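Tryptophan synthase alpha chain (Chlamydia trachomatis, PDB 6V82) probably cleaves indoleglycerol phosphate by a retro-aldol reaction into indole and glyceraldehyde 3-phosphate, the alpha-subunit step in the last stage of tryptophan biosynthesis. Local coordinates at residues Asp204-Cys209 with Ala215-Tyr220; Lys227-His232 with Thr244-Thr249; Glu30-Leu35 with Asp41-Gly46; His63-Ala68 with Gln233-Ser238; Asn118-Ile123 with Ser135-Asp140. All coordinates share one frame; numbering follows the deposited sequence.

Contact 1. Residues Asp204-Cys209 with Ala215-Tyr220; sequences DRRDIC and AHVLNY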
# COMPACT_ATOMS: atom_id res chain seq x y z
N ASP A 204 -29.99 -12.98 -42.07
CA ASP A 204 -29.13 -13.49 -41.01
C ASP A 204 -27.86 -12.64 -40.90
O ASP A 204 -27.08 -12.55 -41.85
CB ASP A 204 -28.78 -14.95 -41.28
CG ASP A 204 -28.24 -15.68 -40.06
OD1 ASP A 204 -27.50 -15.07 -39.25
OD2 ASP A 204 -28.56 -16.89 -39.91
N ARG A 205 -27.66 -12.04 -39.73
CA ARG A 205 -26.57 -11.12 -39.46
C ARG A 205 -25.23 -11.81 -39.22
O ARG A 205 -24.21 -11.13 -39.08
CB ARG A 205 -26.96 -10.26 -38.24
CG ARG A 205 -25.99 -9.16 -37.80
CD ARG A 205 -25.80 -8.06 -38.83
NE ARG A 205 -24.92 -7.01 -38.32
CZ ARG A 205 -24.41 -6.02 -39.06
NH1 ARG A 205 -24.71 -5.92 -40.36
NH2 ARG A 205 -23.61 -5.12 -38.50
N ARG A 206 -25.18 -13.15 -39.20
CA ARG A 206 -23.94 -13.82 -38.84
C ARG A 206 -22.88 -13.66 -39.93
O ARG A 206 -23.18 -13.53 -41.12
CB ARG A 206 -24.19 -15.29 -38.55
CG ARG A 206 -24.22 -16.21 -39.76
CD ARG A 206 -24.26 -17.66 -39.29
NE ARG A 206 -25.62 -18.13 -39.01
CZ ARG A 206 -26.26 -18.00 -37.85
NH1 ARG A 206 -27.49 -18.47 -37.72
NH2 ARG A 206 -25.68 -17.39 -36.82
N ASP A 207 -21.63 -13.65 -39.50
CA ASP A 207 -20.52 -13.39 -40.40
C ASP A 207 -20.24 -14.63 -41.24
O ASP A 207 -19.89 -15.68 -40.71
CB ASP A 207 -19.28 -12.99 -39.60
CG ASP A 207 -18.16 -12.43 -40.47
OD1 ASP A 207 -18.34 -12.26 -41.70
OD2 ASP A 207 -17.08 -12.17 -39.90
N ILE A 208 -20.40 -14.50 -42.55
CA ILE A 208 -20.13 -15.59 -43.48
C ILE A 208 -18.79 -15.32 -44.14
O ILE A 208 -18.49 -14.18 -44.53
CB ILE A 208 -21.24 -15.71 -44.53
CG1 ILE A 208 -22.58 -15.94 -43.85
CG2 ILE A 208 -20.93 -16.86 -45.46
CD1 ILE A 208 -22.61 -17.20 -43.05
N CYS A 209 -17.98 -16.37 -44.28
CA CYS A 209 -16.68 -16.23 -44.90
C CYS A 209 -16.32 -17.38 -45.84
O CYS A 209 -15.22 -17.37 -46.40
CB CYS A 209 -15.59 -16.10 -43.82
SG CYS A 209 -15.52 -17.52 -42.75
N ALA A 215 -24.30 -20.65 -48.61
CA ALA A 215 -25.38 -21.46 -49.17
C ALA A 215 -26.28 -21.99 -48.06
O ALA A 215 -27.50 -22.04 -48.22
CB ALA A 215 -24.81 -22.60 -50.00
N HIS A 216 -25.68 -22.38 -46.93
CA HIS A 216 -26.47 -22.87 -45.80
C HIS A 216 -27.40 -21.78 -45.28
O HIS A 216 -28.59 -22.02 -45.04
CB HIS A 216 -25.54 -23.36 -44.70
CG HIS A 216 -26.26 -23.85 -43.49
ND1 HIS A 216 -26.87 -25.08 -43.44
CD2 HIS A 216 -26.47 -23.27 -42.28
CE1 HIS A 216 -27.43 -25.25 -42.25
NE2 HIS A 216 -27.20 -24.17 -41.53
N VAL A 217 -26.87 -20.57 -45.09
CA VAL A 217 -27.66 -19.46 -44.55
C VAL A 217 -28.82 -19.12 -45.48
O VAL A 217 -29.93 -18.85 -45.02
CB VAL A 217 -26.74 -18.25 -44.29
CG1 VAL A 217 -27.57 -16.97 -44.18
CG2 VAL A 217 -25.92 -18.47 -43.04
N LEU A 218 -28.58 -19.15 -46.79
CA LEU A 218 -29.60 -18.74 -47.76
C LEU A 218 -30.80 -19.69 -47.84
O LEU A 218 -31.81 -19.33 -48.45
CB LEU A 218 -28.96 -18.59 -49.15
CG LEU A 218 -27.89 -17.51 -49.27
CD1 LEU A 218 -27.14 -17.61 -50.59
CD2 LEU A 218 -28.47 -16.11 -49.09
N ASN A 219 -30.71 -20.88 -47.23
CA ASN A 219 -31.88 -21.77 -47.14
C ASN A 219 -33.05 -21.10 -46.44
O ASN A 219 -34.21 -21.41 -46.73
CB ASN A 219 -31.52 -23.05 -46.39
CG ASN A 219 -30.90 -24.11 -47.28
OD1 ASN A 219 -31.31 -24.29 -48.43
ND2 ASN A 219 -29.92 -24.83 -46.74
N TYR A 220 -32.78 -20.20 -45.50
CA TYR A 220 -33.80 -19.58 -44.66
C TYR A 220 -33.71 -18.07 -44.61
O TYR A 220 -34.71 -17.42 -44.26
CB TYR A 220 -33.71 -20.14 -43.22
CG TYR A 220 -32.33 -19.99 -42.61
CD1 TYR A 220 -31.40 -21.02 -42.67
CD2 TYR A 220 -31.94 -18.80 -41.98
CE1 TYR A 220 -30.13 -20.88 -42.11
CE2 TYR A 220 -30.68 -18.65 -41.43
CZ TYR A 220 -29.78 -19.69 -41.50
OH TYR A 220 -28.53 -19.53 -40.94

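Contact 2. Residues Lys227-His232 with Thr244-Thr249; sequences KTAFVH and TALAQT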
# COMPACT_ATOMS: atom_id res chain seq x y z
N LYS A 227 -18.89 -9.94 -43.35
CA LYS A 227 -18.49 -8.81 -42.51
C LYS A 227 -16.98 -8.67 -42.40
O LYS A 227 -16.45 -7.57 -42.57
CB LYS A 227 -19.10 -8.95 -41.11
CG LYS A 227 -18.72 -7.84 -40.14
CD LYS A 227 -19.20 -6.48 -40.66
CE LYS A 227 -18.76 -5.34 -39.74
NZ LYS A 227 -19.50 -5.28 -38.44
N THR A 228 -16.28 -9.76 -42.09
CA THR A 228 -14.85 -9.74 -41.82
C THR A 228 -13.98 -10.00 -43.06
O THR A 228 -12.95 -9.34 -43.24
CB THR A 228 -14.51 -10.77 -40.73
OG1 THR A 228 -15.07 -10.35 -39.48
CG2 THR A 228 -13.01 -10.95 -40.57
N ALA A 229 -14.39 -10.93 -43.93
CA ALA A 229 -13.44 -11.52 -44.88
C ALA A 229 -12.80 -10.46 -45.78
O ALA A 229 -11.58 -10.47 -45.98
CB ALA A 229 -14.13 -12.60 -45.72
N PHE A 230 -13.61 -9.53 -46.31
CA PHE A 230 -13.09 -8.51 -47.21
C PHE A 230 -12.09 -7.60 -46.50
O PHE A 230 -11.00 -7.34 -47.01
CB PHE A 230 -14.25 -7.69 -47.80
CG PHE A 230 -15.16 -8.48 -48.70
CD1 PHE A 230 -14.65 -9.36 -49.64
CD2 PHE A 230 -16.54 -8.35 -48.60
CE1 PHE A 230 -15.49 -10.09 -50.47
CE2 PHE A 230 -17.39 -9.08 -49.42
CZ PHE A 230 -16.86 -9.95 -50.36
N VAL A 231 -12.46 -7.10 -45.32
CA VAL A 231 -11.55 -6.25 -44.55
C VAL A 231 -10.25 -6.99 -44.27
O VAL A 231 -9.15 -6.47 -44.48
CB VAL A 231 -12.23 -5.79 -43.24
CG1 VAL A 231 -11.20 -5.21 -42.27
CG2 VAL A 231 -13.32 -4.77 -43.54
N HIS A 232 -10.36 -8.24 -43.81
CA HIS A 232 -9.17 -9.02 -43.51
C HIS A 232 -8.30 -9.19 -44.74
O HIS A 232 -7.06 -9.15 -44.65
CB HIS A 232 -9.58 -10.37 -42.93
CG HIS A 232 -8.43 -11.29 -42.71
ND1 HIS A 232 -7.72 -11.31 -41.53
CD2 HIS A 232 -7.87 -12.23 -43.51
CE1 HIS A 232 -6.77 -12.23 -41.61
NE2 HIS A 232 -6.84 -12.80 -42.80
N THR A 244 -12.29 -8.77 -55.62
CA THR A 244 -13.16 -9.35 -56.63
C THR A 244 -13.11 -10.87 -56.57
O THR A 244 -14.15 -11.54 -56.45
CB THR A 244 -12.76 -8.85 -58.01
OG1 THR A 244 -12.78 -7.41 -58.02
CG2 THR A 244 -13.71 -9.38 -59.08
N ALA A 245 -11.90 -11.43 -56.60
CA ALA A 245 -11.72 -12.88 -56.57
C ALA A 245 -12.32 -13.50 -55.31
O ALA A 245 -13.00 -14.53 -55.38
CB ALA A 245 -10.24 -13.23 -56.67
N LEU A 246 -12.09 -12.88 -54.15
CA LEU A 246 -12.62 -13.42 -52.90
C LEU A 246 -14.14 -13.45 -52.91
O LEU A 246 -14.75 -14.43 -52.48
CB LEU A 246 -12.10 -12.61 -51.72
CG LEU A 246 -12.59 -13.06 -50.34
CD1 LEU A 246 -12.28 -14.54 -50.15
CD2 LEU A 246 -11.96 -12.23 -49.23
N ALA A 247 -14.77 -12.37 -53.39
CA ALA A 247 -16.22 -12.34 -53.53
C ALA A 247 -16.71 -13.51 -54.38
O ALA A 247 -17.68 -14.19 -54.03
CB ALA A 247 -16.65 -11.02 -54.17
N GLN A 248 -16.03 -13.75 -55.50
CA GLN A 248 -16.51 -14.76 -56.45
C GLN A 248 -16.47 -16.16 -55.85
O GLN A 248 -17.32 -16.98 -56.18
CB GLN A 248 -15.68 -14.69 -57.74
CG GLN A 248 -15.85 -13.38 -58.52
CD GLN A 248 -14.87 -13.24 -59.69
OE1 GLN A 248 -13.79 -13.84 -59.70
NE2 GLN A 248 -15.25 -12.44 -60.67
N THR A 249 -15.50 -16.43 -54.97
CA THR A 249 -15.41 -17.75 -54.33
C THR A 249 -16.38 -17.90 -53.16
O THR A 249 -16.74 -19.04 -52.84
CB THR A 249 -13.98 -18.03 -53.85
OG1 THR A 249 -13.63 -17.11 -52.82
CG2 THR A 249 -12.98 -17.90 -54.98

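Contact 3. Residues Glu30-Leu35 with Asp41-Gly46; sequences EAAKAL and DILELG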
# COMPACT_ATOMS: atom_id res chain seq x y z
N GLU A 30 -11.95 2.20 -54.78
CA GLU A 30 -11.46 1.07 -55.56
C GLU A 30 -11.95 -0.26 -54.99
O GLU A 30 -12.40 -1.13 -55.74
CB GLU A 30 -9.93 1.08 -55.62
CG GLU A 30 -9.39 2.12 -56.56
CD GLU A 30 -10.22 2.20 -57.84
OE1 GLU A 30 -10.89 3.24 -58.04
OE2 GLU A 30 -10.20 1.23 -58.62
N ALA A 31 -11.88 -0.42 -53.66
CA ALA A 31 -12.31 -1.69 -53.07
C ALA A 31 -13.80 -1.92 -53.32
O ALA A 31 -14.21 -3.04 -53.68
CB ALA A 31 -12.00 -1.73 -51.57
N ALA A 32 -14.62 -0.87 -53.19
CA ALA A 32 -16.04 -0.98 -53.46
C ALA A 32 -16.31 -1.40 -54.90
O ALA A 32 -17.14 -2.29 -55.15
CB ALA A 32 -16.74 0.34 -53.14
N LYS A 33 -15.61 -0.79 -55.87
CA LYS A 33 -15.73 -1.25 -57.25
C LYS A 33 -15.40 -2.73 -57.37
O LYS A 33 -16.11 -3.48 -58.05
CB LYS A 33 -14.81 -0.46 -58.18
CG LYS A 33 -15.23 0.97 -58.48
CD LYS A 33 -14.28 1.59 -59.51
CE LYS A 33 -14.13 3.10 -59.31
NZ LYS A 33 -13.27 3.74 -60.36
N ALA A 34 -14.33 -3.17 -56.70
CA ALA A 34 -13.88 -4.55 -56.81
C ALA A 34 -14.94 -5.51 -56.27
O ALA A 34 -15.14 -6.60 -56.83
CB ALA A 34 -12.55 -4.73 -56.07
N LEU A 35 -15.63 -5.13 -55.19
CA LEU A 35 -16.64 -6.01 -54.62
C LEU A 35 -17.87 -6.08 -55.52
O LEU A 35 -18.48 -7.14 -55.67
CB LEU A 35 -17.04 -5.53 -53.22
CG LEU A 35 -15.99 -5.68 -52.11
CD1 LEU A 35 -16.61 -5.41 -50.78
CD2 LEU A 35 -15.37 -7.06 -52.18
N ASP A 41 -24.06 -7.66 -53.86
CA ASP A 41 -25.31 -7.00 -54.25
C ASP A 41 -25.61 -5.76 -53.44
O ASP A 41 -26.33 -4.86 -53.91
CB ASP A 41 -26.49 -7.97 -54.11
CG ASP A 41 -26.30 -9.25 -54.90
OD1 ASP A 41 -26.15 -10.33 -54.27
OD2 ASP A 41 -26.31 -9.19 -56.16
N ILE A 42 -25.09 -5.67 -52.22
CA ILE A 42 -25.34 -4.56 -51.33
C ILE A 42 -24.04 -4.25 -50.62
O ILE A 42 -23.44 -5.14 -50.02
CB ILE A 42 -26.44 -4.89 -50.31
CG1 ILE A 42 -27.78 -5.13 -51.01
CG2 ILE A 42 -26.53 -3.80 -49.25
CD1 ILE A 42 -28.87 -5.64 -50.10
N LEU A 43 -23.61 -3.00 -50.68
CA LEU A 43 -22.43 -2.58 -49.93
C LEU A 43 -22.85 -2.08 -48.55
O LEU A 43 -23.77 -1.26 -48.43
CB LEU A 43 -21.67 -1.48 -50.67
CG LEU A 43 -20.86 -2.04 -51.82
CD1 LEU A 43 -20.06 -0.95 -52.48
CD2 LEU A 43 -19.97 -3.17 -51.33
N GLU A 44 -22.19 -2.58 -47.51
CA GLU A 44 -22.36 -2.06 -46.16
C GLU A 44 -21.09 -1.29 -45.85
O GLU A 44 -20.03 -1.88 -45.65
CB GLU A 44 -22.61 -3.15 -45.13
CG GLU A 44 -22.91 -2.57 -43.75
CD GLU A 44 -23.79 -3.48 -42.89
OE1 GLU A 44 -23.31 -3.98 -41.85
OE2 GLU A 44 -24.97 -3.70 -43.28
N LEU A 45 -21.22 0.03 -45.81
CA LEU A 45 -20.09 0.94 -45.69
C LEU A 45 -19.99 1.41 -44.24
O LEU A 45 -20.90 2.05 -43.71
CB LEU A 45 -20.27 2.10 -46.67
CG LEU A 45 -19.06 2.98 -46.93
CD1 LEU A 45 -17.91 2.17 -47.51
CD2 LEU A 45 -19.47 4.11 -47.86
N GLY A 46 -18.88 1.06 -43.58
CA GLY A 46 -18.72 1.40 -42.18
C GLY A 46 -18.20 2.81 -41.97
O GLY A 46 -17.14 3.17 -42.51

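Contact 4. Residues His63-Ala68 with Gln233-Ser238; sequences HDRALA and QTTMDS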
# COMPACT_ATOMS: atom_id res chain seq x y z
N HIS A 63 -11.27 0.23 -38.16
CA HIS A 63 -11.70 1.58 -37.80
C HIS A 63 -10.51 2.45 -37.37
O HIS A 63 -10.40 3.61 -37.78
CB HIS A 63 -12.76 1.51 -36.70
CG HIS A 63 -14.09 1.01 -37.16
ND1 HIS A 63 -15.26 1.31 -36.50
CD2 HIS A 63 -14.44 0.26 -38.23
CE1 HIS A 63 -16.28 0.76 -37.14
NE2 HIS A 63 -15.81 0.11 -38.18
N ASP A 64 -9.60 1.89 -36.55
CA ASP A 64 -8.41 2.64 -36.15
C ASP A 64 -7.63 3.12 -37.37
O ASP A 64 -7.22 4.29 -37.43
CB ASP A 64 -7.50 1.80 -35.25
CG ASP A 64 -8.13 1.46 -33.88
OD1 ASP A 64 -9.26 1.94 -33.61
OD2 ASP A 64 -7.50 0.71 -33.09
N ARG A 65 -7.44 2.24 -38.37
CA ARG A 65 -6.68 2.62 -39.56
C ARG A 65 -7.37 3.75 -40.33
O ARG A 65 -6.73 4.71 -40.76
CB ARG A 65 -6.46 1.42 -40.48
CG ARG A 65 -5.44 0.40 -39.98
CD ARG A 65 -5.08 -0.61 -41.07
NE ARG A 65 -6.26 -1.27 -41.62
CZ ARG A 65 -6.70 -2.46 -41.22
NH1 ARG A 65 -6.06 -3.13 -40.26
NH2 ARG A 65 -7.79 -2.97 -41.78
N ALA A 66 -8.69 3.64 -40.50
CA ALA A 66 -9.42 4.63 -41.28
C ALA A 66 -9.34 6.01 -40.64
O ALA A 66 -9.16 7.02 -41.34
CB ALA A 66 -10.87 4.17 -41.45
N LEU A 67 -9.44 6.08 -39.31
CA LEU A 67 -9.39 7.37 -38.62
C LEU A 67 -7.97 7.94 -38.56
O LEU A 67 -7.80 9.16 -38.57
CB LEU A 67 -9.98 7.23 -37.22
CG LEU A 67 -11.51 7.09 -37.24
CD1 LEU A 67 -12.06 6.80 -35.84
CD2 LEU A 67 -12.17 8.34 -37.81
N ALA A 68 -6.95 7.08 -38.49
CA ALA A 68 -5.59 7.58 -38.60
C ALA A 68 -5.27 8.06 -40.00
O ALA A 68 -4.32 8.83 -40.18
CB ALA A 68 -4.60 6.50 -38.16
N GLN A 233 -8.92 -9.36 -45.91
CA GLN A 233 -8.15 -9.54 -47.13
C GLN A 233 -7.35 -8.29 -47.49
O GLN A 233 -6.23 -8.40 -48.00
CB GLN A 233 -9.08 -9.95 -48.28
CG GLN A 233 -8.42 -10.07 -49.65
CD GLN A 233 -7.17 -10.96 -49.64
OE1 GLN A 233 -7.06 -11.89 -48.85
NE2 GLN A 233 -6.23 -10.65 -50.52
N THR A 234 -7.89 -7.09 -47.21
CA THR A 234 -7.11 -5.90 -47.51
C THR A 234 -5.84 -5.84 -46.67
O THR A 234 -4.89 -5.15 -47.05
CB THR A 234 -7.95 -4.61 -47.31
OG1 THR A 234 -8.19 -4.38 -45.92
CG2 THR A 234 -9.29 -4.70 -48.06
N THR A 235 -5.79 -6.56 -45.55
CA THR A 235 -4.57 -6.62 -44.76
C THR A 235 -3.60 -7.71 -45.22
O THR A 235 -2.41 -7.64 -44.88
CB THR A 235 -4.90 -6.85 -43.28
OG1 THR A 235 -5.32 -8.21 -43.09
CG2 THR A 235 -6.01 -5.90 -42.82
N MET A 236 -4.07 -8.71 -45.96
CA MET A 236 -3.18 -9.73 -46.51
C MET A 236 -2.49 -9.23 -47.77
O MET A 236 -1.25 -9.21 -47.86
CB MET A 236 -3.97 -11.01 -46.82
CG MET A 236 -4.51 -11.74 -45.60
SD MET A 236 -3.20 -12.56 -44.67
CE MET A 236 -2.65 -13.82 -45.84
N ASP A 237 -3.28 -8.83 -48.75
CA ASP A 237 -2.79 -8.28 -50.01
C ASP A 237 -3.84 -7.27 -50.44
O ASP A 237 -4.96 -7.67 -50.77
CB ASP A 237 -2.60 -9.38 -51.06
CG ASP A 237 -2.14 -8.84 -52.41
OD1 ASP A 237 -1.95 -7.61 -52.55
OD2 ASP A 237 -1.98 -9.66 -53.34
N SER A 238 -3.50 -5.99 -50.40
CA SER A 238 -4.49 -4.94 -50.58
C SER A 238 -4.86 -4.71 -52.04
O SER A 238 -5.77 -3.91 -52.30
CB SER A 238 -3.98 -3.63 -49.95
OG SER A 238 -2.63 -3.39 -50.31

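Contact 5. Residues Asn118-Ile123 with Ser135-Asp140; sequences NGVCVI and SPFFED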
# COMPACT_ATOMS: atom_id res chain seq x y z
N ASN A 118 -28.55 4.70 -49.13
CA ASN A 118 -29.95 4.27 -49.16
C ASN A 118 -30.48 3.81 -47.82
O ASN A 118 -31.68 3.93 -47.57
CB ASN A 118 -30.14 3.14 -50.17
CG ASN A 118 -29.55 3.47 -51.53
OD1 ASN A 118 -28.55 2.88 -51.94
ND2 ASN A 118 -30.15 4.46 -52.21
N GLY A 119 -29.64 3.24 -46.98
CA GLY A 119 -30.08 2.80 -45.67
C GLY A 119 -29.03 3.17 -44.65
O GLY A 119 -27.85 3.34 -44.97
N VAL A 120 -29.48 3.29 -43.41
CA VAL A 120 -28.61 3.59 -42.29
C VAL A 120 -28.86 2.56 -41.20
O VAL A 120 -30.01 2.34 -40.80
CB VAL A 120 -28.81 5.03 -41.75
CG1 VAL A 120 -28.03 5.22 -40.48
CG2 VAL A 120 -28.36 6.05 -42.82
N CYS A 121 -27.80 1.91 -40.76
CA CYS A 121 -27.85 0.94 -39.68
C CYS A 121 -27.05 1.50 -38.50
O CYS A 121 -25.84 1.71 -38.62
CB CYS A 121 -27.29 -0.41 -40.13
SG CYS A 121 -27.36 -1.70 -38.87
N VAL A 122 -27.73 1.78 -37.40
CA VAL A 122 -27.07 2.34 -36.22
C VAL A 122 -27.05 1.25 -35.16
O VAL A 122 -28.09 0.90 -34.58
CB VAL A 122 -27.76 3.61 -35.73
CG1 VAL A 122 -26.90 4.27 -34.67
CG2 VAL A 122 -27.94 4.56 -36.88
N ILE A 123 -25.84 0.72 -34.90
CA ILE A 123 -25.71 -0.55 -34.17
C ILE A 123 -25.99 -0.37 -32.68
O ILE A 123 -26.41 -1.31 -32.01
CB ILE A 123 -24.32 -1.17 -34.41
CG1 ILE A 123 -24.27 -2.61 -33.90
CG2 ILE A 123 -23.23 -0.35 -33.76
CD1 ILE A 123 -25.12 -3.58 -34.70
N SER A 135 -38.32 8.15 -31.64
CA SER A 135 -36.87 8.23 -31.81
C SER A 135 -36.55 9.41 -32.70
O SER A 135 -36.87 9.37 -33.90
CB SER A 135 -36.31 6.95 -32.43
OG SER A 135 -34.98 7.18 -32.86
N PRO A 136 -35.94 10.47 -32.18
CA PRO A 136 -35.64 11.62 -33.05
C PRO A 136 -34.86 11.22 -34.27
O PRO A 136 -35.19 11.67 -35.38
CB PRO A 136 -34.86 12.58 -32.13
CG PRO A 136 -34.67 11.87 -30.83
CD PRO A 136 -35.68 10.76 -30.76
N PHE A 137 -33.88 10.33 -34.13
CA PHE A 137 -33.01 10.03 -35.26
C PHE A 137 -33.72 9.15 -36.30
O PHE A 137 -33.55 9.36 -37.50
CB PHE A 137 -31.72 9.38 -34.80
CG PHE A 137 -30.71 9.23 -35.89
CD1 PHE A 137 -29.98 10.34 -36.33
CD2 PHE A 137 -30.52 8.01 -36.51
CE1 PHE A 137 -29.05 10.21 -37.35
CE2 PHE A 137 -29.61 7.87 -37.55
CZ PHE A 137 -28.86 8.97 -37.97
N PHE A 138 -34.50 8.16 -35.86
CA PHE A 138 -35.20 7.33 -36.84
C PHE A 138 -36.25 8.16 -37.57
O PHE A 138 -36.47 7.97 -38.78
CB PHE A 138 -35.85 6.12 -36.18
CG PHE A 138 -34.88 5.08 -35.71
CD1 PHE A 138 -33.73 4.81 -36.43
CD2 PHE A 138 -35.10 4.38 -34.53
CE1 PHE A 138 -32.83 3.87 -35.99
CE2 PHE A 138 -34.21 3.43 -34.09
CZ PHE A 138 -33.07 3.18 -34.82
N GLU A 139 -36.90 9.08 -36.86
CA GLU A 139 -37.79 10.02 -37.52
C GLU A 139 -37.03 10.82 -38.57
O GLU A 139 -37.48 10.94 -39.72
CB GLU A 139 -38.43 10.93 -36.48
CG GLU A 139 -39.92 11.14 -36.67
CD GLU A 139 -40.73 9.88 -36.42
OE1 GLU A 139 -40.63 9.32 -35.30
OE2 GLU A 139 -41.47 9.46 -37.34
N ASP A 140 -35.85 11.32 -38.21
CA ASP A 140 -35.03 12.10 -39.13
C ASP A 140 -34.67 11.30 -40.38
O ASP A 140 -34.66 11.85 -41.49
CB ASP A 140 -33.77 12.60 -38.43
CG ASP A 140 -34.02 13.80 -37.49
OD1 ASP A 140 -35.19 14.16 -37.26
OD2 ASP A 140 -33.03 14.37 -36.99

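Contact 1. Residues Asp204-Cys209 with Ala215-Tyr220
Strand 202-205 and helix 211-218 come closest at Asp204 and Val217, their CA atoms 7.1 Å apart, and the chain turns a corner at Arg206. The carboxylate of Asp204 joins the two segments. Its CG lies anti to the backbone N (chi1 -163°), and the Tyr220 hydroxyl OH donates to OD2 over 2.8 Å, reaching the anti side of that oxygen and somewhat out of the carboxylate plane. OD2 in turn stands at the edge of the tyrosine ring; the carboxylate and ring planes are 51° apart. The same oxygen forms a salt bridge with Arg206 NH1 at 2.9 Å, while OD1 accepts from Arg206 N at 3.0 Å, closing an Asx turn. In this TIM-barrel family member Asp204 thus links the end region of the strand to Tyr220, just after the helix, and gathers three donors, Tyr220 OH, Arg206 NH1 and Arg206 N, which would be expected to keep it ionised. Next to the carboxylate the packing is apolar: Val217 CG1 rests on Asp204 CB at 3.7 Å, and its other methyl, CG2, meets Ile208 CD1 at 3.5 Å. Phe191 of helix 187-198 meets the Tyr220 ring edge-to-face.

Contact 2. Residues Lys227-His232 with Thr244-Thr249
The backbone oxygen of Leu246, whose side chain packs against Ala229 and Phe230, accepts a 2.9 Å hydrogen bond from Thr249 OG1 within helix 241-250. The donor is tilted 29° from the carbonyl plane, and a weak bond from Thr249 N reaches the same oxygen. Across to helix 229-236 the contact is apolar. Leu246 CG sits anti to its backbone N (chi1 179°), which turns the branch toward helix 229-236, where CD2 lies 3.7 Å from Ala229 O and 4.0 Å from Phe230 CD1. The Phe230 ring reaches on to Ala247, its CZ 4.0 Å from Ala247 CB, and Ala247 N stands at the ring edge, 3.8 Å from CE1. Beside this interface Thr244 OG1 bonds to Ala34 O of helix 25-37. With no hydrogen bond between the two segments, the last two helices of this TIM-barrel family member meet here by apolar packing of Leu246 and Ala247 on Ala229 and Phe230.

Contact 3. Residues Glu30-Leu35 with Asp41-Gly46
Within the beta-alpha-beta unit of strand 13-19, helix 25-37 and strand 42-46, helix residues Ala32 and Leu35 meet Leu43 of the second strand. Leu43 points from the strand toward the helix, and its two methyls divide the work. CD1 lies 3.6 Å from Ala32 CB, and CD2 is 4.1 Å from Leu35 CD1, so that the branch straddles two positions about one helical turn apart. Leu43 CG is anti to the carbonyl carbon (chi1 -76°), and the chain then extends so that both methyls reach the helix. Leu35 has a similar shape and meets Leu43 at a slant. The nearest CA atoms, those of Ala32 and Leu43, are 7.5 Å apart, a spacing consistent with the short alanine side chain. Such helix-on-strand packing is that of the TIM barrel, in which the helices cover the outside of a parallel sheet. Glu44, the next residue and a predicted proton acceptor, makes no contact with the helix segment; its carboxylate has a salt bridge with Arg205 and a hydrogen bond with Tyr173. On the helix side, Ile83 of helix 73-84 packs on Ala32, and Leu18 of strand 13-19 touches Leu35.

Contact 4. Residues His63-Ala68 with Gln233-Ser238
Van der Waals contact carries this meeting of Arg65 with Thr235. The methyl CG2 of Thr235 lies obliquely against the arginine guanidinium, 3.6 Å from NH2 and 3.8 Å from NH1, and the two side chains cross at about a right angle. A bend in the arginine chain at chi3 (-55°) turns the group so that both terminal nitrogens come near the methyl. The approach to Thr234 is looser, NH2 standing 4.4 Å from its OG1. Polar bonds go to other partners: NH2 of Arg65 makes a salt bridge with Asp22, the strongest polar partner of the guanidinium, while each threonine hydroxyl returns to its own helix, Thr234 OG1 bonding to Val231 O and Thr235 OG1 to His232 O. No hydrogen bond joins the two segments. The contact lies at the surface of the TIM-barrel domain, where helix 57-68 comes beside the end of helix 229-236; Ala66 rests on strand 13-19, and Gln233 and Thr234 on helix 241-250.

Contact 5. Residues Asn118-Ile123 with Ser135-Asp140
Phe137 carries the meeting with Val120 and Val122, reaching from the first turn of helix 136-144 toward strand 119-122. From CB, which itself touches neither valine, CG runs anti to the backbone N (chi1 -172°), and this carries the ring toward the strand. CE2 is the ring atom that arrives. It lies 3.8 Å from Val122 CG2, which approaches obliquely, and 4.3 Å from Val120 CG1, which stands at the ring edge near its plane. The two valines are alternate residues of the strand and point to the same side, while Cys121 between them points away. The backbones stay well apart, 9.3 Å between the CA atoms of Val120 and Phe138, so the large ring bridges the distance. Ser135, at the N-cap, caps the helix start, its OG accepting from Phe138 N over 3.2 Å with a nearly straight N-H...O angle of 168°. Phe137 sits in the turn that this bond closes. The contact belongs to the beta-alpha-beta unit of strand 119-122, helix 136-144 and strand 147-153. Around it, Tyr98 meets the Phe137 ring edge-to-face, Leu101 of helix 98-102 and Leu109 of helix 106-115 pack on Phe137, and Pro148 of strand 147-153 touches Phe138.

In the fold
The contacts are spread round one parallel barrel sheet, which contacts 1, 3 and 5 all reach. Along the chain contact 3 comes first, then contact 5, contact 1 and contact 2; contact 4 spans from helix 57-68 to helix 229-236, enclosing contacts 5 and 1 and crossing contact 2, with which it shares helix 229-236. Contacts 2 and 3 have centres about 10 Å apart and touch through Phe230 and Leu35, whereas contact 5 lies across the chain's centre from contacts 1, 2 and 3. Contact 1 is joined to contact 3 by the Arg205-Glu44 salt bridge, linking a late strand to the predicted catalytic glutamate, and to contact 2 through Asp207 and Lys227.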